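Side-chain contacts in hypothetical protein (Archaeoglobus fulgidus, PDB 2H6L), which is of unknown function but binds zinc and belongs to the PPC (plants and prokaryotes conserved) domain family: residues E27-L30 with E31-G34; L94-D97 with G98-Y101. All blocks are in the same frame, centred on the assembly; numbering follows the deposited sequence.

Contact 1 (E27-L30 with E31-G34); sequences EEFL and EEKG
Lys-33 lays the start of its side chain over one face of the Phe-29 ring, one helical turn earlier. Its CG sits 4.0 Å from the centroid of the Phe-29 ring, 29° off the ring normal, a CH-pi contact, and comes nearest to Phe-29 at CE1, 3.6 Å away. The ring reaches this place because Phe-29 holds CG anti to its own nitrogen (chi1 172°), which swings the phenyl group toward the later turn; the Lys-33 chain turns about its CB-CG bond and then runs on extended, with CE still 3.9 Å from CE1 of Phe-29. In the backbone, Lys-33 N donates to Phe-29 O at 3.0 Å. Glu-31 N to Glu-27 O and Glu-32 N to Glu-28 O continue the same i to i+4 ladder, and the folded chain of Glu-31 brings its CG to 3.1 Å from Glu-27 O.

The ladder stops in a Schellman motif. Gly-34, with positive phi, is the C-prime residue: Ile-35 N reaches back to Leu-30 O, and Gly-34 N makes a weak bond to Glu-31 O. Gly-34 N also lies 2.6 Å from Leu-30 O, but that bond too is weak and strongly bent at the hydrogen.

Further out, Phe-12 meets the Phe-29 ring edge-to-face and Val-3 of the second subunit packs on it. Leu-30 turns to strand 85-96, resting on Pro-86 and Cys-88, while Glu-27 OE2 accepts a hydrogen bond from Cys-88 N, one residue before the zinc ligand His-89.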
loop_
_atom_site.group_PDB
_atom_site.type_symbol
_atom_site.label_atom_id
_atom_site.label_comp_id
_atom_site.label_asym_id
_atom_site.label_seq_id
_atom_site.Cartn_x
_atom_site.Cartn_y
_atom_site.Cartn_z
ATOM N N GLU A 27 -6.006 -1.001 17.333
ATOM C CA GLU A 27 -5.288 -1.416 18.531
ATOM C C GLU A 27 -6.161 -2.272 19.442
ATOM O O GLU A 27 -5.669 -3.198 20.077
ATOM C CB GLU A 27 -4.749 -0.191 19.286
ATOM C CG GLU A 27 -3.857 0.702 18.415
ATOM C CD GLU A 27 -2.818 1.482 19.205
ATOM O OE1 GLU A 27 -3.148 1.974 20.307
ATOM O OE2 GLU A 27 -1.670 1.616 18.714
ATOM N N GLU A 28 -7.456 -1.977 19.504
ATOM C CA GLU A 28 -8.342 -2.775 20.345
ATOM C C GLU A 28 -8.454 -4.167 19.743
ATOM O O GLU A 28 -8.439 -5.170 20.456
ATOM C CB GLU A 28 -9.722 -2.123 20.450
ATOM C CG GLU A 28 -9.729 -0.857 21.301
ATOM C CD GLU A 28 -11.061 -0.129 21.264
ATOM O OE1 GLU A 28 -12.095 -0.763 21.563
ATOM O OE2 GLU A 28 -11.069 1.077 20.937
ATOM N N PHE A 29 -8.561 -4.228 18.421
ATOM C CA PHE A 29 -8.654 -5.508 17.741
ATOM C C PHE A 29 -7.415 -6.364 18.026
ATOM O O PHE A 29 -7.523 -7.548 18.355
ATOM C CB PHE A 29 -8.769 -5.295 16.236
ATOM C CG PHE A 29 -8.685 -6.563 15.449
ATOM C CD1 PHE A 29 -9.711 -7.494 15.502
ATOM C CD2 PHE A 29 -7.556 -6.848 14.684
ATOM C CE1 PHE A 29 -9.618 -8.696 14.808
ATOM C CE2 PHE A 29 -7.451 -8.044 13.984
ATOM C CZ PHE A 29 -8.486 -8.973 14.046
ATOM N N LEU A 30 -6.240 -5.756 17.891
ATOM C CA LEU A 30 -4.978 -6.454 18.115
ATOM C C LEU A 30 -4.871 -7.016 19.529
ATOM O O LEU A 30 -4.431 -8.153 19.718
ATOM C CB LEU A 30 -3.800 -5.507 17.831
ATOM C CG LEU A 30 -3.798 -4.924 16.410
ATOM C CD1 LEU A 30 -2.746 -3.825 16.262
ATOM C CD2 LEU A 30 -3.537 -6.050 15.432
ATOM N N GLU A 31 -5.261 -6.217 20.519
ATOM C CA GLU A 31 -5.211 -6.646 21.920
ATOM C C GLU A 31 -6.124 -7.851 22.127
ATOM O O GLU A 31 -5.766 -8.814 22.803
ATOM C CB GLU A 31 -5.658 -5.506 22.845
ATOM C CG GLU A 31 -4.746 -4.280 22.852
ATOM C CD GLU A 31 -3.608 -4.387 23.859
ATOM O OE1 GLU A 31 -2.914 -5.427 23.871
ATOM O OE2 GLU A 31 -3.405 -3.426 24.637
ATOM N N GLU A 32 -7.309 -7.788 21.530
ATOM C CA GLU A 32 -8.287 -8.862 21.643
ATOM C C GLU A 32 -7.784 -10.168 21.049
ATOM O O GLU A 32 -7.997 -11.244 21.614
ATOM C CB GLU A 32 -9.588 -8.446 20.957
ATOM C CG GLU A 32 -10.587 -9.572 20.772
ATOM C CD GLU A 32 -11.865 -9.100 20.117
ATOM O OE1 GLU A 32 -11.784 -8.518 19.014
ATOM O OE2 GLU A 32 -12.949 -9.313 20.706
ATOM N N LYS A 33 -7.116 -10.078 19.905
ATOM C CA LYS A 33 -6.593 -11.268 19.242
ATOM C C LYS A 33 -5.190 -11.618 19.709
ATOM O O LYS A 33 -4.698 -12.706 19.436
ATOM C CB LYS A 33 -6.583 -11.072 17.722
ATOM C CG LYS A 33 -7.961 -10.924 17.106
ATOM C CD LYS A 33 -8.791 -12.188 17.297
ATOM C CE LYS A 33 -10.218 -12.000 16.795
ATOM N NZ LYS A 33 -11.049 -13.224 17.007
ATOM N N GLY A 34 -4.550 -10.698 20.420
ATOM C CA GLY A 34 -3.199 -10.953 20.883
ATOM C C GLY A 34 -2.188 -10.932 19.746
ATOM O O GLY A 34 -1.239 -11.714 19.741
#

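Contact 2 (L94-D97 with G98-Y101); sequences LGKD and GEVY
Leu-94 to Lys-96 and Glu-99 to Tyr-101 run antiparallel, their axes 4.6 Å apart, and a type II' turn with Asp-97 and Gly-98 at its corners makes this a two-residue beta hairpin. Leu-94 pairs with Tyr-101 and Lys-96 with Glu-99 as hydrogen-bonded pairs, Tyr-101 N meeting Leu-94 O at 2.8 Å and 165°. Between them Gly-95 faces Val-100, its CA 3.0 Å from Glu-99 O, leaving no room for a side chain.

Lys-96 and Glu-99 run alongside one another off the same face, Glu-99 OE1 lying 3.8 Å from Lys-96 CG. The amine goes further, to Pro-69 O and, in a salt bridge, Glu-68 OE2. Glu-99 extends with CG opposite its own nitrogen (chi1 -169°) and takes the Tyr-101 hydroxyl on the anti side of OE2 at 2.8 Å, somewhat out of the carboxylate plane; Glu-68 puts a second carboxylate nearby. Replacing Glu-99 with an alanine would probably leave the Tyr-101 hydroxyl without this acceptor and uncover the Lys-96 methylenes.

Lys-96 and Asp-97 pack against Tyr-53 of the second subunit. Leu-94 packs on strands 70-82 (Leu-70) and 45-55 (Ala-49, Ile-51), Val-100 reaches Leu-73 on strand 70-82, and Tyr-101 spans to strand 60-66.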
loop_
_atom_site.group_PDB
_atom_site.type_symbol
_atom_site.label_atom_id
_atom_site.label_comp_id
_atom_site.label_asym_id
_atom_site.label_seq_id
_atom_site.Cartn_x
_atom_site.Cartn_y
_atom_site.Cartn_z
ATOM N N LEU A 94 -4.251 11.286 2.627
ATOM C CA LEU A 94 -5.659 11.652 2.727
ATOM C C LEU A 94 -5.924 12.813 1.794
ATOM O O LEU A 94 -5.034 13.617 1.526
ATOM C CB LEU A 94 -5.994 12.095 4.157
ATOM C CG LEU A 94 -6.183 11.110 5.313
ATOM C CD1 LEU A 94 -5.438 9.824 5.071
ATOM C CD2 LEU A 94 -5.722 11.788 6.599
ATOM N N GLY A 95 -7.153 12.912 1.307
ATOM C CA GLY A 95 -7.475 14.013 0.427
ATOM C C GLY A 95 -8.564 13.697 -0.568
ATOM O O GLY A 95 -9.256 12.688 -0.456
ATOM N N LYS A 96 -8.704 14.579 -1.547
ATOM C CA LYS A 96 -9.708 14.436 -2.586
ATOM C C LYS A 96 -9.166 15.110 -3.842
ATOM O O LYS A 96 -8.668 16.237 -3.785
ATOM C CB LYS A 96 -11.012 15.098 -2.132
ATOM C CG LYS A 96 -10.858 16.570 -1.790
ATOM C CD LYS A 96 -12.042 17.100 -0.996
ATOM C CE LYS A 96 -12.018 16.589 0.439
ATOM N NZ LYS A 96 -13.049 17.251 1.288
ATOM N N ASP A 97 -9.259 14.406 -4.967
ATOM C CA ASP A 97 -8.764 14.902 -6.248
ATOM C C ASP A 97 -7.324 15.390 -6.145
ATOM O O ASP A 97 -6.426 14.607 -5.857
ATOM C CB ASP A 97 -9.654 16.027 -6.771
ATOM C CG ASP A 97 -11.044 15.547 -7.117
ATOM O OD1 ASP A 97 -11.176 14.388 -7.573
ATOM O OD2 ASP A 97 -12.000 16.330 -6.944
ATOM N N GLY A 98 -7.110 16.682 -6.376
ATOM C CA GLY A 98 -5.770 17.236 -6.309
ATOM C C GLY A 98 -5.375 17.760 -4.939
ATOM O O GLY A 98 -4.256 18.244 -4.759
ATOM N N GLU A 99 -6.294 17.681 -3.979
ATOM C CA GLU A 99 -6.024 18.136 -2.617
ATOM C C GLU A 99 -5.528 16.930 -1.836
ATOM O O GLU A 99 -6.322 16.118 -1.360
ATOM C CB GLU A 99 -7.301 18.676 -1.967
ATOM C CG GLU A 99 -7.078 19.408 -0.643
ATOM C CD GLU A 99 -8.380 19.716 0.082
ATOM O OE1 GLU A 99 -9.410 19.903 -0.596
ATOM O OE2 GLU A 99 -8.377 19.782 1.329
ATOM N N VAL A 100 -4.212 16.806 -1.708
ATOM C CA VAL A 100 -3.644 15.667 -1.004
ATOM C C VAL A 100 -2.716 16.048 0.140
ATOM O O VAL A 100 -1.898 16.955 0.018
ATOM C CB VAL A 100 -2.872 14.752 -1.975
ATOM C CG1 VAL A 100 -2.343 13.538 -1.235
ATOM C CG2 VAL A 100 -3.784 14.330 -3.124
ATOM N N TYR A 101 -2.857 15.328 1.249
ATOM C CA TYR A 101 -2.046 15.541 2.445
ATOM C C TYR A 101 -1.465 14.178 2.780
ATOM O O TYR A 101 -2.049 13.156 2.428
ATOM C CB TYR A 101 -2.921 15.995 3.613
ATOM C CG TYR A 101 -3.753 17.221 3.336
ATOM C CD1 TYR A 101 -3.191 18.496 3.366
ATOM C CD2 TYR A 101 -5.115 17.109 3.066
ATOM C CE1 TYR A 101 -3.970 19.632 3.135
ATOM C CE2 TYR A 101 -5.899 18.234 2.837
ATOM C CZ TYR A 101 -5.326 19.489 2.876
ATOM O OH TYR A 101 -6.111 20.592 2.685
#

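Overall arrangement
Contacts 1 and 2 lie on opposite sides of the chain's centre, their own centres 31 Å apart and their nearest atoms about 16 Å apart. Each is partly buried, but in a different way. Contact 1 is the last turn of helix 22-33, with an inner side of Phe-29 and Leu-30 and a surface rich in charge; contact 2 is a hairpin tip, where three buried residues adjoin polar, partly exposed ones. Strand 85-96 links them: the helix rests on its beginning, and the hairpin turns at its end, with zinc ligands His-89 and His-91 between. Both also touch the second subunit. Helical i to i+4 bonding governs contact 1, cross-strand pairing contact 2.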